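Local structure of argininosuccinate lyase (6RXA) at residues L85-Y88 against L89-E92; A118-R121 against M122-D126; Q260-T264 against D265-V269. The protein acts as an EDDS lyase, a C-N lyase of the aspartase/fumarase superfamily, and probably also splits argininosuccinate into fumarate and L-arginine. The protein carries 2 engineered substitutions. All coordinates share one frame; numbering follows the deposited sequence.

How the contacts relate
All three contacts are local, each joining neighbouring residues of one continuous run of chain, and they follow one another in series without nesting or crossing. Contact 1 comes first, where the loop after helix 62-79 turns into helix 88-99; its side chains meet helices 62-79 and 112-147 and two neighbouring subunits. Contact 2 closes no loop; it lies within helix 112-147, the next helix of the chain, between helices 35-56 and 236-262, its centre about 18 Å from that of contact 1. Contact 3 closes the turn that ends helix 236-262 and leads to strand 270-271, and it reaches the fourth subunit. It lies on the opposite side of the chain's centre from the other two, its centre about 55 Å from that of contact 1.

Contact 1 (L85-Y88 against L89-E92); sequences LRTY and LPYE
Two successive i to i+4 backbone bonds, Tyr91 N to Thr87 O (3.1 Å) and Glu92 N to Tyr88 O (2.8 Å), lead the loop into helix 88-99. Thr87 occupies the N-cap position, yet its hydroxyl makes no capping bond; Thr87 OG1 instead lies 3.4 Å from CG of Pro90. Proline suits this first turn, where its missing N-H costs no helical bond. One turn apart, Tyr88 and Glu92 meet at their polar ends: Tyr88 OH donates to Glu92 OE2 (2.7 Å), which receives it on its anti lone pair, and the carboxylate plane stands 83° from the ring. The ring is carried forward along the helix because chi1 (179°) sets CG opposite the backbone N, where it meets the extended glutamate; His107 stacks on this ring. Leu85 O, buried and without a hydrogen-bond partner, lies in the plane of the Tyr91 ring at its edge, 3.4 Å from Tyr91 CD2. The hydroxyl of Tyr91 bonds to Asp76. Leu89 lies beside Arg112, which binds fumarate and succinate. Glu92 OE1 forms a salt bridge with Arg383 of the third subunit, and with a donor at each oxygen the carboxylate is probably held ionised and fixed in rotation at this subunit interface.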
# COMPACT_ATOMS: atom_id res chain seq x y z
N LEU A 85 10.00 -28.57 17.04
CA LEU A 85 11.39 -28.37 17.43
C LEU A 85 12.11 -27.36 16.55
O LEU A 85 13.33 -27.24 16.65
CB LEU A 85 12.15 -29.69 17.36
CG LEU A 85 11.59 -30.75 18.31
CD1 LEU A 85 12.37 -32.03 18.15
CD2 LEU A 85 11.65 -30.24 19.75
N ARG A 86 11.38 -26.64 15.70
CA ARG A 86 12.01 -25.75 14.72
C ARG A 86 12.14 -24.30 15.19
O ARG A 86 12.65 -23.48 14.43
CB ARG A 86 11.28 -25.82 13.38
CG ARG A 86 11.39 -27.19 12.76
CD ARG A 86 10.56 -27.34 11.49
NE ARG A 86 10.52 -28.74 11.10
CZ ARG A 86 9.74 -29.24 10.15
NH1 ARG A 86 8.92 -28.44 9.48
NH2 ARG A 86 9.79 -30.54 9.89
N THR A 87 11.69 -23.97 16.41
CA THR A 87 11.97 -22.69 17.05
C THR A 87 12.96 -22.92 18.18
O THR A 87 13.17 -24.05 18.63
CB THR A 87 10.70 -22.01 17.55
OG1 THR A 87 10.01 -22.85 18.46
CG2 THR A 87 9.77 -21.67 16.36
N TYR A 88 13.58 -21.82 18.66
CA TYR A 88 14.83 -21.95 19.39
C TYR A 88 14.67 -22.64 20.75
O TYR A 88 15.36 -23.62 21.03
CB TYR A 88 15.55 -20.59 19.56
CG TYR A 88 16.79 -20.85 20.34
CD1 TYR A 88 17.86 -21.51 19.73
CD2 TYR A 88 16.88 -20.57 21.69
CE1 TYR A 88 18.98 -21.85 20.44
CE2 TYR A 88 18.01 -20.91 22.42
CZ TYR A 88 19.06 -21.54 21.78
OH TYR A 88 20.19 -21.90 22.47
N LEU A 89 13.85 -22.09 21.64
CA LEU A 89 13.80 -22.67 22.98
C LEU A 89 13.34 -24.12 22.95
O LEU A 89 13.94 -24.94 23.67
CB LEU A 89 12.98 -21.80 23.94
CG LEU A 89 13.68 -20.51 24.39
CD1 LEU A 89 12.75 -19.65 25.24
CD2 LEU A 89 14.96 -20.82 25.16
N PRO A 90 12.34 -24.51 22.16
CA PRO A 90 12.03 -25.94 22.03
C PRO A 90 13.21 -26.77 21.54
O PRO A 90 13.43 -27.90 22.03
CB PRO A 90 10.86 -25.96 21.04
CG PRO A 90 10.16 -24.64 21.30
CD PRO A 90 11.29 -23.66 21.56
N TYR A 91 13.98 -26.25 20.59
CA TYR A 91 15.13 -26.97 20.07
C TYR A 91 16.20 -27.13 21.14
O TYR A 91 16.76 -28.22 21.32
CB TYR A 91 15.67 -26.20 18.86
CG TYR A 91 16.84 -26.85 18.19
CD1 TYR A 91 18.13 -26.67 18.67
CD2 TYR A 91 16.67 -27.63 17.06
CE1 TYR A 91 19.22 -27.27 18.06
CE2 TYR A 91 17.75 -28.23 16.43
CZ TYR A 91 19.02 -28.04 16.94
OH TYR A 91 20.11 -28.63 16.33
N GLU A 92 16.50 -26.06 21.87
CA GLU A 92 17.49 -26.14 22.93
C GLU A 92 17.07 -27.14 23.99
O GLU A 92 17.90 -27.88 24.53
CB GLU A 92 17.72 -24.76 23.55
CG GLU A 92 18.98 -24.71 24.41
CD GLU A 92 19.02 -23.53 25.37
OE1 GLU A 92 18.67 -23.72 26.56
OE2 GLU A 92 19.40 -22.42 24.95

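Contact 2 (A118-R121 against M122-D126); sequences AGKR and MFLRD
Ala118 to Arg121 pass their carbonyls in strict order to Met122 through Arg125, each pair four residues apart, in regular alpha-helical geometry. The bonds run from Met122 N to Ala118 O (2.9 Å), from Phe123 N to Gly119 O (3.0 Å), from Leu124 N to Lys120 O (2.8 Å) and from Arg125 N to Arg121 O (2.8 Å).

The side chains mostly lean on this backbone rather than on one another. Met122 CG rests 3.4 Å from Ala118 O, and Leu124 CG lies 3.3 Å from Lys120 O, so apolar branches shield carbonyls already engaged in helical bonds. The aliphatic part of Lys120 crosses Leu124: in the conformer described here Lys120 CE comes 3.8 Å from Leu124 CD1, brought there by a bend at chi2 (77°), although a second conformer of the lysine makes this touch provisional. In this conformer both leucine methyls lie near CE, an apolar fit that leucine's fork allows. Phe123 presents its ring edge to Lys120 O.

Both guanidinium groups find their hydrogen-bond partners beyond the segments. Arg121, extended from CG to NE, bonds to Asn117 through NE and to the carbonyls of Arg192 and Ile193 through NH1; Arg125 hydrogen-bonds through NH1 to Asn194 OD1 and through NH2 to Leu219 O, and makes a cation-pi contact with Phe221. On other sides Leu124 packs on Val238 and His241 of helix 236-262, and Met122 on Tyr42 and Ile46 of helix 35-56. A long, regular helix covered on several sides by other helices is what the central helical bundle of the aspartase/fumarase superfamily is built from.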
# COMPACT_ATOMS: atom_id res chain seq x y z
N ALA A 118 20.09 -13.19 11.93
CA ALA A 118 21.08 -13.87 11.09
C ALA A 118 20.45 -14.98 10.26
O ALA A 118 20.77 -15.12 9.07
CB ALA A 118 22.22 -14.43 11.94
N GLY A 119 19.60 -15.81 10.86
CA GLY A 119 18.98 -16.89 10.11
C GLY A 119 18.11 -16.38 8.98
O GLY A 119 18.11 -16.94 7.88
N LYS A 120 17.34 -15.33 9.24
CA LYS A 120 16.52 -14.72 8.19
C LYS A 120 17.39 -14.19 7.06
O LYS A 120 17.07 -14.36 5.88
CB LYS A 120 15.68 -13.57 8.76
CG LYS A 120 14.78 -12.81 7.73
CD LYS A 120 13.52 -13.63 7.37
CE LYS A 120 12.70 -13.05 6.22
NZ LYS A 120 12.01 -11.79 6.61
N ARG A 121 18.53 -13.58 7.41
CA ARG A 121 19.45 -13.10 6.38
C ARG A 121 20.01 -14.25 5.55
O ARG A 121 20.15 -14.12 4.33
CB ARG A 121 20.59 -12.30 7.02
CG ARG A 121 20.23 -10.89 7.48
CD ARG A 121 21.37 -10.32 8.34
NE ARG A 121 21.12 -8.93 8.70
CZ ARG A 121 21.39 -7.89 7.91
NH1 ARG A 121 21.95 -8.09 6.73
NH2 ARG A 121 21.12 -6.67 8.33
N MET A 122 20.35 -15.38 6.18
CA MET A 122 20.88 -16.50 5.41
C MET A 122 19.82 -17.06 4.47
O MET A 122 20.12 -17.42 3.32
CB MET A 122 21.38 -17.58 6.35
CG MET A 122 22.60 -17.17 7.15
SD MET A 122 23.19 -18.48 8.25
CE MET A 122 24.01 -19.56 7.11
N PHE A 123 18.57 -17.14 4.94
CA PHE A 123 17.47 -17.56 4.09
C PHE A 123 17.29 -16.59 2.92
O PHE A 123 17.25 -17.01 1.76
CB PHE A 123 16.19 -17.66 4.91
CG PHE A 123 14.95 -17.77 4.08
CD1 PHE A 123 14.71 -18.90 3.32
CD2 PHE A 123 14.03 -16.73 4.05
CE1 PHE A 123 13.58 -18.98 2.53
CE2 PHE A 123 12.89 -16.83 3.26
CZ PHE A 123 12.67 -17.95 2.51
N LEU A 124 17.19 -15.29 3.21
CA LEU A 124 16.98 -14.31 2.15
C LEU A 124 18.16 -14.30 1.18
O LEU A 124 17.97 -14.11 -0.03
CB LEU A 124 16.74 -12.91 2.71
CG LEU A 124 15.45 -12.75 3.50
CD1 LEU A 124 15.32 -11.33 4.06
CD2 LEU A 124 14.22 -13.11 2.67
N ARG A 125 19.38 -14.48 1.70
CA ARG A 125 20.58 -14.51 0.86
C ARG A 125 20.49 -15.64 -0.16
O ARG A 125 20.72 -15.42 -1.36
CB ARG A 125 21.80 -14.67 1.77
CG ARG A 125 23.13 -14.77 1.07
CD ARG A 125 24.28 -14.88 2.08
NE ARG A 125 24.27 -16.17 2.77
CZ ARG A 125 25.09 -16.50 3.76
NH1 ARG A 125 25.97 -15.62 4.22
NH2 ARG A 125 25.02 -17.71 4.28
N ASP A 126 20.15 -16.85 0.28
CA ASP A 126 19.99 -17.95 -0.66
C ASP A 126 18.86 -17.66 -1.64
O ASP A 126 18.98 -17.94 -2.84
CB ASP A 126 19.74 -19.26 0.08
CG ASP A 126 21.03 -20.03 0.41
OD1 ASP A 126 22.14 -19.64 -0.03
OD2 ASP A 126 20.95 -21.04 1.13

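Contact 3 (Q260-T264 against D265-V269); sequences QLWST and DEYQV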
# COMPACT_ATOMS: atom_id res chain seq x y z
N GLN A 260 -0.35 -10.18 -23.77
CA GLN A 260 -1.78 -10.47 -23.74
C GLN A 260 -2.53 -9.63 -24.78
O GLN A 260 -3.45 -10.14 -25.44
CB GLN A 260 -2.33 -10.23 -22.34
CG GLN A 260 -3.69 -10.87 -22.14
CD GLN A 260 -4.20 -10.76 -20.72
OE1 GLN A 260 -3.66 -10.01 -19.90
NE2 GLN A 260 -5.28 -11.49 -20.43
N LEU A 261 -2.16 -8.36 -24.94
CA LEU A 261 -2.81 -7.55 -25.97
C LEU A 261 -2.41 -8.02 -27.37
O LEU A 261 -3.27 -8.17 -28.24
CB LEU A 261 -2.51 -6.06 -25.76
CG LEU A 261 -3.06 -5.44 -24.48
CD1 LEU A 261 -2.92 -3.90 -24.51
CD2 LEU A 261 -4.53 -5.82 -24.25
N TRP A 262 -1.12 -8.29 -27.60
CA TRP A 262 -0.69 -8.80 -28.90
C TRP A 262 -1.46 -10.06 -29.31
O TRP A 262 -1.71 -10.28 -30.51
CB TRP A 262 0.78 -9.19 -28.86
CG TRP A 262 1.79 -8.10 -28.79
CD1 TRP A 262 1.60 -6.75 -28.99
CD2 TRP A 262 3.17 -8.28 -28.51
NE1 TRP A 262 2.81 -6.09 -28.84
CE2 TRP A 262 3.79 -7.01 -28.55
CE3 TRP A 262 3.96 -9.40 -28.24
CZ2 TRP A 262 5.15 -6.84 -28.31
CZ3 TRP A 262 5.31 -9.23 -27.99
CH2 TRP A 262 5.89 -7.95 -28.02
N SER A 263 -1.83 -10.89 -28.34
CA SER A 263 -2.46 -12.17 -28.59
C SER A 263 -3.98 -12.14 -28.42
O SER A 263 -4.61 -13.21 -28.46
CB SER A 263 -1.82 -13.27 -27.75
OG SER A 263 -1.92 -13.03 -26.35
N THR A 264 -4.58 -10.96 -28.29
CA THR A 264 -6.03 -10.88 -28.36
C THR A 264 -6.51 -11.40 -29.70
O THR A 264 -5.76 -11.45 -30.69
CB THR A 264 -6.53 -9.44 -28.19
OG1 THR A 264 -5.92 -8.57 -29.15
CG2 THR A 264 -6.31 -8.95 -26.76
N ASP A 265 -7.80 -11.75 -29.75
CA ASP A 265 -8.42 -12.14 -31.01
C ASP A 265 -8.39 -11.01 -32.03
O ASP A 265 -8.41 -11.26 -33.24
CB ASP A 265 -9.87 -12.57 -30.74
CG ASP A 265 -9.96 -13.79 -29.84
OD1 ASP A 265 -9.12 -14.69 -29.99
OD2 ASP A 265 -10.88 -13.86 -29.01
N GLU A 266 -8.36 -9.77 -31.56
CA GLU A 266 -8.42 -8.60 -32.42
C GLU A 266 -7.05 -8.15 -32.92
O GLU A 266 -6.92 -7.80 -34.11
CB GLU A 266 -9.09 -7.47 -31.64
CG GLU A 266 -10.56 -7.74 -31.31
CD GLU A 266 -10.79 -8.64 -30.12
OE1 GLU A 266 -9.83 -8.93 -29.37
OE2 GLU A 266 -11.96 -9.04 -29.93
N TYR A 267 -6.03 -8.11 -32.07
CA TYR A 267 -4.70 -7.79 -32.57
C TYR A 267 -4.16 -8.95 -33.39
O TYR A 267 -3.73 -8.78 -34.53
CB TYR A 267 -3.71 -7.56 -31.45
CG TYR A 267 -3.71 -6.27 -30.64
CD1 TYR A 267 -4.86 -5.77 -30.05
CD2 TYR A 267 -2.51 -5.61 -30.39
CE1 TYR A 267 -4.83 -4.64 -29.25
CE2 TYR A 267 -2.47 -4.47 -29.59
CZ TYR A 267 -3.63 -4.00 -29.02
OH TYR A 267 -3.61 -2.90 -28.21
N GLN A 268 -4.15 -10.15 -32.79
CA GLN A 268 -3.66 -11.39 -33.40
C GLN A 268 -2.30 -11.21 -34.07
O GLN A 268 -2.03 -11.76 -35.14
CB GLN A 268 -4.70 -12.05 -34.32
CG GLN A 268 -5.43 -11.16 -35.27
CD GLN A 268 -6.46 -11.93 -36.07
OE1 GLN A 268 -6.59 -13.15 -35.94
NE2 GLN A 268 -7.20 -11.23 -36.92
N VAL A 269 -1.39 -10.51 -33.39
CA VAL A 269 -0.03 -10.40 -33.89
C VAL A 269 0.95 -11.34 -33.20
O VAL A 269 2.10 -11.45 -33.64
CB VAL A 269 0.51 -8.96 -33.88
CG1 VAL A 269 -0.29 -8.09 -34.85
CG2 VAL A 269 0.49 -8.43 -32.47
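Tyr267 folds back over the end of helix 236-262, and its side chain meets Leu261 and Thr264 almost from the start. Tyr267 CB lies 3.3 Å from Leu261 O. With CG anti to its own carbonyl carbon (chi1 -76°), the Tyr267 ring passes beneath Leu261 O, which stands 3.1 Å above the ring plane, offset toward the rim. Of the ring carbons, Tyr267 CD1 approaches Thr264 OG1 (3.1 Å), while CD2 comes to the edge of the Trp262 indole. Farther out, Tyr267 CZ is 4.0 Å from Leu261 CB, and the tip, Tyr267 OH, lies 3.9 Å from Leu261 CD1. The turn beneath is an ST motif: Thr264 OG1 accepts from Tyr267 N (3.0 Å, 164°) while Thr264 O accepts from Gln268 N. The same hydroxyl, Thr264 OG1, donates to Leu261 O (2.8 Å), so threonine suits this corner by serving both the spent helix end and the new turn. With an alanine in place of Tyr267, the face over Leu261 O would be gone, and Leu261 CB and the indole edge would probably border a gap. Gln268 takes a left-handed backbone conformation, and Val269 N bonds to Trp262 O. Asp265 forms a salt bridge with Lys161 of the fourth subunit, and Glu266 OE2 is hydrogen-bonded to Tyr157 OH of that subunit. Val269 sets CG2 against Trp262 CB (3.7 Å), the two side chains crossing at about a right angle.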